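Local coordinates for protein GH127 beta-L-arabinofuranoside (Geobacillus stearothermophilus, PDB 4QK0) that probably hydrolyses beta-L-arabinofuranosidic linkages as a glycoside hydrolase of family GH127, at residues T14-K19 with H426-Q431; H439-S444 with I457-N462. One frame throughout, in Å; residues are numbered along the deposited sequence.

Contact 1 (T14-K19 with H426-Q431); sequences TNVNLK and HYIYLQ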
loop_
_atom_site.group_PDB
_atom_site.type_symbol
_atom_site.label_atom_id
_atom_site.label_comp_id
_atom_site.label_asym_id
_atom_site.label_seq_id
_atom_site.Cartn_x
_atom_site.Cartn_y
_atom_site.Cartn_z
ATOM N N THR A 14 14.392 -44.964 13.084
ATOM C CA THR A 14 14.107 -43.623 13.691
ATOM C C THR A 14 12.621 -43.464 14.064
ATOM O O THR A 14 11.769 -43.124 13.241
ATOM C CB THR A 14 14.620 -42.453 12.785
ATOM O OG1 THR A 14 16.057 -42.319 12.941
ATOM C CG2 THR A 14 13.932 -41.088 13.113
ATOM N N ASN A 15 12.318 -43.738 15.322
ATOM C CA ASN A 15 11.068 -43.297 15.882
ATOM C C ASN A 15 11.295 -42.179 16.904
ATOM O O ASN A 15 12.159 -42.314 17.791
ATOM C CB ASN A 15 10.312 -44.438 16.540
ATOM C CG ASN A 15 8.854 -44.086 16.760
ATOM O OD1 ASN A 15 8.134 -43.792 15.799
ATOM N ND2 ASN A 15 8.420 -44.067 18.018
ATOM N N VAL A 16 10.514 -41.096 16.770
ATOM C CA VAL A 16 10.609 -39.913 17.642
ATOM C C VAL A 16 9.324 -39.729 18.401
ATOM O O VAL A 16 8.301 -39.685 17.789
ATOM C CB VAL A 16 10.854 -38.640 16.813
ATOM C CG1 VAL A 16 10.912 -37.414 17.683
ATOM C CG2 VAL A 16 12.136 -38.763 16.004
ATOM N N ASN A 17 9.382 -39.627 19.730
ATOM C CA ASN A 17 8.220 -39.295 20.544
ATOM C C ASN A 17 8.374 -37.935 21.129
ATOM O O ASN A 17 9.387 -37.608 21.785
ATOM C CB ASN A 17 8.013 -40.266 21.710
ATOM C CG ASN A 17 7.888 -41.691 21.242
ATOM O OD1 ASN A 17 7.149 -41.992 20.307
ATOM N ND2 ASN A 17 8.650 -42.570 21.848
ATOM N N LEU A 18 7.342 -37.144 20.945
ATOM C CA LEU A 18 7.295 -35.852 21.606
ATOM C C LEU A 18 6.994 -36.002 23.081
ATOM O O LEU A 18 6.112 -36.732 23.427
ATOM C CB LEU A 18 6.179 -35.054 21.036
ATOM C CG LEU A 18 6.512 -33.992 20.035
ATOM C CD1 LEU A 18 5.189 -33.306 19.832
ATOM C CD2 LEU A 18 7.510 -32.976 20.548
ATOM N N LYS A 19 7.707 -35.297 23.941
ATOM C CA LYS A 19 7.413 -35.328 25.357
ATOM C C LYS A 19 7.497 -33.902 25.888
ATOM O O LYS A 19 8.217 -33.626 26.816
ATOM C CB LYS A 19 8.460 -36.175 26.133
ATOM C CG LYS A 19 8.571 -37.685 25.946
ATOM C CD LYS A 19 9.593 -38.315 26.995
ATOM C CE LYS A 19 11.105 -37.859 27.036
ATOM N NZ LYS A 19 11.431 -36.462 27.501
ATOM N N HIS A 426 9.437 -34.981 12.961
ATOM C CA HIS A 426 10.352 -35.284 11.871
ATOM C C HIS A 426 11.415 -34.204 11.682
ATOM O O HIS A 426 12.329 -34.416 10.928
ATOM C CB HIS A 426 9.645 -35.334 10.539
ATOM C CG HIS A 426 8.602 -36.385 10.411
ATOM N ND1 HIS A 426 7.976 -36.922 11.508
ATOM C CD2 HIS A 426 8.010 -36.943 9.324
ATOM C CE1 HIS A 426 7.075 -37.798 11.113
ATOM N NE2 HIS A 426 7.077 -37.829 9.794
ATOM N N TYR A 427 11.294 -33.044 12.334
ATOM C CA TYR A 427 12.256 -31.962 12.125
ATOM C C TYR A 427 13.260 -31.810 13.265
ATOM O O TYR A 427 14.174 -31.001 13.181
ATOM C CB TYR A 427 11.517 -30.597 11.897
ATOM C CG TYR A 427 10.651 -30.603 10.671
ATOM C CD1 TYR A 427 9.412 -31.260 10.671
ATOM C CD2 TYR A 427 11.075 -30.031 9.490
ATOM C CE1 TYR A 427 8.613 -31.319 9.531
ATOM C CE2 TYR A 427 10.286 -30.085 8.347
ATOM C CZ TYR A 427 9.054 -30.721 8.387
ATOM O OH TYR A 427 8.263 -30.769 7.277
ATOM N N ILE A 428 13.064 -32.505 14.361
ATOM C CA ILE A 428 13.915 -32.282 15.535
ATOM C C ILE A 428 15.334 -32.821 15.300
ATOM O O ILE A 428 16.306 -32.167 15.677
ATOM C CB ILE A 428 13.297 -32.947 16.769
ATOM C CG1 ILE A 428 11.916 -32.345 17.053
ATOM C CG2 ILE A 428 14.169 -32.753 17.998
ATOM C CD1 ILE A 428 11.125 -33.092 18.087
ATOM N N TYR A 429 15.414 -34.032 14.754
ATOM C CA TYR A 429 16.696 -34.795 14.658
ATOM C C TYR A 429 16.977 -35.176 13.234
ATOM O O TYR A 429 16.060 -35.287 12.431
ATOM C CB TYR A 429 16.651 -36.098 15.503
ATOM C CG TYR A 429 16.313 -35.911 16.986
ATOM C CD1 TYR A 429 17.269 -35.508 17.910
ATOM C CD2 TYR A 429 15.041 -36.167 17.449
ATOM C CE1 TYR A 429 16.945 -35.332 19.245
ATOM C CE2 TYR A 429 14.720 -36.008 18.785
ATOM C CZ TYR A 429 15.667 -35.585 19.673
ATOM O OH TYR A 429 15.311 -35.428 21.020
ATOM N N LEU A 430 18.241 -35.332 12.900
ATOM C CA LEU A 430 18.625 -35.967 11.631
ATOM C C LEU A 430 19.740 -37.004 11.894
ATOM O O LEU A 430 20.826 -36.659 12.378
ATOM C CB LEU A 430 19.106 -34.939 10.625
ATOM C CG LEU A 430 19.585 -35.529 9.306
ATOM C CD1 LEU A 430 18.440 -36.099 8.469
ATOM C CD2 LEU A 430 20.347 -34.473 8.509
ATOM N N GLN A 431 19.456 -38.257 11.539
ATOM C CA GLN A 431 20.422 -39.345 11.618
ATOM C C GLN A 431 21.154 -39.421 10.304
ATOM O O GLN A 431 20.567 -39.611 9.263
ATOM C CB GLN A 431 19.757 -40.702 11.883
ATOM C CG GLN A 431 20.742 -41.867 11.981
ATOM C CD GLN A 431 21.612 -41.711 13.184
ATOM O OE1 GLN A 431 21.132 -41.857 14.308
ATOM N NE2 GLN A 431 22.883 -41.339 12.974
#

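Contact 2 (H439-S444 with I457-N462); sequences HLYVGS and IMQETN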
loop_
_atom_site.group_PDB
_atom_site.type_symbol
_atom_site.label_atom_id
_atom_site.label_comp_id
_atom_site.label_asym_id
_atom_site.label_seq_id
_atom_site.Cartn_x
_atom_site.Cartn_y
_atom_site.Cartn_z
ATOM N N HIS A 439 18.583 -30.610 15.735
ATOM C CA HIS A 439 18.260 -29.312 15.133
ATOM C C HIS A 439 17.429 -28.429 16.067
ATOM O O HIS A 439 17.729 -27.247 16.233
ATOM C CB HIS A 439 17.424 -29.470 13.893
ATOM C CG HIS A 439 18.088 -30.222 12.813
ATOM N ND1 HIS A 439 19.431 -30.093 12.535
ATOM C CD2 HIS A 439 17.596 -31.121 11.937
ATOM C CE1 HIS A 439 19.735 -30.885 11.532
ATOM N NE2 HIS A 439 18.634 -31.507 11.139
ATOM N N LEU A 440 16.397 -29.018 16.678
ATOM C CA LEU A 440 15.447 -28.272 17.537
ATOM C C LEU A 440 15.489 -28.773 18.976
ATOM O O LEU A 440 15.791 -29.969 19.255
ATOM C CB LEU A 440 14.044 -28.452 17.004
ATOM C CG LEU A 440 13.805 -28.076 15.516
ATOM C CD1 LEU A 440 12.391 -28.338 15.073
ATOM C CD2 LEU A 440 14.124 -26.639 15.265
ATOM N N TYR A 441 15.289 -27.832 19.884
ATOM C CA TYR A 441 15.332 -28.112 21.289
ATOM C C TYR A 441 13.878 -28.209 21.804
ATOM O O TYR A 441 13.191 -27.243 22.009
ATOM C CB TYR A 441 16.188 -27.091 22.016
ATOM C CG TYR A 441 17.618 -27.253 21.581
ATOM C CD1 TYR A 441 18.330 -28.385 21.914
ATOM C CD2 TYR A 441 18.239 -26.320 20.771
ATOM C CE1 TYR A 441 19.634 -28.573 21.469
ATOM C CE2 TYR A 441 19.542 -26.508 20.310
ATOM C CZ TYR A 441 20.238 -27.644 20.697
ATOM O OH TYR A 441 21.505 -27.859 20.237
ATOM N N VAL A 442 13.445 -29.446 21.908
ATOM C CA VAL A 442 12.061 -29.817 22.101
ATOM C C VAL A 442 12.116 -31.056 22.965
ATOM O O VAL A 442 12.810 -32.009 22.607
ATOM C CB VAL A 442 11.387 -30.236 20.781
ATOM C CG1 VAL A 442 9.959 -30.679 21.051
ATOM C CG2 VAL A 442 11.389 -29.098 19.780
ATOM N N GLY A 443 11.416 -31.016 24.087
ATOM C CA GLY A 443 11.252 -32.166 24.960
ATOM C C GLY A 443 10.788 -33.358 24.135
ATOM O O GLY A 443 9.751 -33.304 23.504
ATOM N N SER A 444 11.602 -34.408 24.087
ATOM C CA SER A 444 11.363 -35.537 23.187
ATOM C C SER A 444 12.357 -36.671 23.403
ATOM O O SER A 444 13.356 -36.518 24.106
ATOM C CB SER A 444 11.533 -35.089 21.758
ATOM O OG SER A 444 12.844 -34.567 21.561
ATOM N N ILE A 457 18.048 -41.499 22.809
ATOM C CA ILE A 457 18.355 -40.124 23.229
ATOM C C ILE A 457 17.116 -39.397 23.726
ATOM O O ILE A 457 16.071 -39.469 23.108
ATOM C CB ILE A 457 19.042 -39.388 22.098
ATOM C CG1 ILE A 457 20.440 -39.953 21.995
ATOM C CG2 ILE A 457 19.118 -37.889 22.400
ATOM C CD1 ILE A 457 21.152 -39.619 20.739
HETATM N N MSE A 458 17.230 -38.784 24.891
HETATM C CA MSE A 458 16.131 -38.090 25.546
HETATM C C MSE A 458 16.533 -36.640 25.666
HETATM O O MSE A 458 17.671 -36.351 26.072
HETATM C CB MSE A 458 16.007 -38.647 26.951
HETATM C CG MSE A 458 14.618 -39.078 27.374
HETATM SE SE MSE A 458 14.700 -40.279 28.896
HETATM C CE MSE A 458 16.059 -41.575 28.270
ATOM N N GLN A 459 15.617 -35.726 25.318
ATOM C CA GLN A 459 15.772 -34.270 25.596
ATOM C C GLN A 459 14.775 -33.835 26.637
ATOM O O GLN A 459 13.581 -34.031 26.427
ATOM C CB GLN A 459 15.399 -33.444 24.388
ATOM C CG GLN A 459 16.491 -33.073 23.470
ATOM C CD GLN A 459 16.095 -31.977 22.513
ATOM O OE1 GLN A 459 15.989 -30.810 22.894
ATOM N NE2 GLN A 459 15.882 -32.342 21.282
ATOM N N GLU A 460 15.232 -33.189 27.700
ATOM C CA GLU A 460 14.331 -32.552 28.672
ATOM C C GLU A 460 14.660 -31.067 28.692
ATOM O O GLU A 460 15.811 -30.692 28.862
ATOM C CB GLU A 460 14.505 -33.127 30.082
ATOM C CG GLU A 460 14.282 -34.643 30.144
ATOM C CD GLU A 460 14.515 -35.243 31.540
ATOM O OE1 GLU A 460 15.678 -35.317 32.013
ATOM O OE2 GLU A 460 13.516 -35.653 32.158
ATOM N N THR A 461 13.658 -30.236 28.518
ATOM C CA THR A 461 13.893 -28.789 28.401
ATOM C C THR A 461 12.561 -28.063 28.438
ATOM O O THR A 461 11.552 -28.631 27.992
ATOM C CB THR A 461 14.604 -28.426 27.077
ATOM O OG1 THR A 461 14.926 -27.025 27.069
ATOM C CG2 THR A 461 13.775 -28.809 25.889
ATOM N N ASN A 462 12.564 -26.853 28.989
ATOM C CA ASN A 462 11.379 -25.959 28.916
ATOM C C ASN A 462 11.480 -24.945 27.766
ATOM O O ASN A 462 10.711 -24.000 27.716
ATOM C CB ASN A 462 11.160 -25.180 30.217
ATOM C CG ASN A 462 10.954 -26.084 31.427
ATOM O OD1 ASN A 462 11.496 -25.808 32.499
ATOM N ND2 ASN A 462 10.209 -27.178 31.256
HETATM O O HOH W 1 10.318 -28.545 25.575
#

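Contact 1 (T14-K19 with H426-Q431)
Val16 faces Ile428 and Tyr429 and meets each with a different branch of its isopropyl group. Its CG1 lies anti to the backbone N (chi1 178°) and runs to Ile428 CD1 at 4.3 Å, while CG2, on the backbone N side, approaches Tyr429 CD2 at 4.2 Å, slanting past the ring rather than meeting it squarely. The tyrosine is backed by its own neighbour: Ile428 CG2 stands 3.4 Å above one face of the Tyr429 ring, displaced toward the rim. Leu18 adds the next apolar touch, its CD2 coming within 4.4 Å of the same Ile428 CD1, so the isoleucine methyl is shared by two residues of the N-terminal strand. No hydrogen bond crosses between 14-19 and 426-431, as expected where two beta-sheets pack face to face in a sandwich. Strand 15-18 is the outermost member of one sheet, paired with strand 444-450, and strand 429-431 belongs to the other; the touching parts of the two segments run in nearly opposite directions, 165° apart. At the Thr14 end the packing thins out, with OG1 of this poorly ordered threonine 4.2 Å from Gln431 CB. The Gln431 chain leaves anti to the backbone N and then turns about the CB-CG bond (chi2 66°), carrying OE1 to a hydrogen bond with Thr448 OG1, to which Thr14 OG1 is also weakly bonded. Tyr429 OH likewise finds its partners outside the two segments, Ser444 OG and Gln459 NE2, and these bonds tether the far end of the ring that Val16 packs against.

Contact 2 (H439-S444 with I457-N462)
Ser444 and Gln459 form an antiparallel hydrogen-bonded pair, joined by two backbone bonds. Gln459 N gives a short, almost linear bond to Ser444 O (2.7 Å, 177°), and Ser444 N returns one to Gln459 O at 3.1 Å. Beside this pair, Gly443 CA makes a CH...O contact of 3.3 Å with Gln459 O. The pair lies at the open end of the beta-hairpin formed by strands 444-450 and 453-461 in the GH127 middle domain, where residues 439-443 lead in from strand 436-438. Side-chain hydrogen bonds then hold the lead-in. The Gln459 chain, extended beyond CG, lays its amide beside the loop backbone: NE2 donates to Leu440 O at 3.1 Å, in the plane of both groups, and OE1 accepts from Val442 N, also at 3.1 Å but from above its carbonyl plane and more bent (138°). The buried amide therefore satisfies two loop polar groups with its two ends. Ser444 OG, bonded to Tyr429, also donates to Val442 O at 2.8 Å, from the start of the strand back to the loop, and Thr461 OG1 bonds to Thr468 O. One water bridges the two backbones, accepting from Gly443 N and donating to Thr461 O. In van der Waals packing, Gln459 OE1 also lies at the Tyr441 ring edge, the amide and ring planes 77° apart, and the Thr461 methyl CG2 rests 3.7 Å from Gly443 N.

In the fold
Contacts 1 and 2 lie about 10 Å apart between centres, on the same side of the chain's centre, and both involve the seven-stranded antiparallel sheet. Contact 2 is buried and works within that sheet and the loop feeding it, so backbone and amide hydrogen bonds dominate. Contact 1 is only partly buried and packs one sheet against the other, so its two segments meet mainly through apolar side chains, with no hydrogen bond between them. Strand 15-18, some 400 residues away in sequence, forms the sheet's edge by pairing with 444-450. The two contacts meet directly where Leu18 CD2 packs on Val442 CG1 and where Ile428 O accepts a probable backbone hydrogen bond from His439 N.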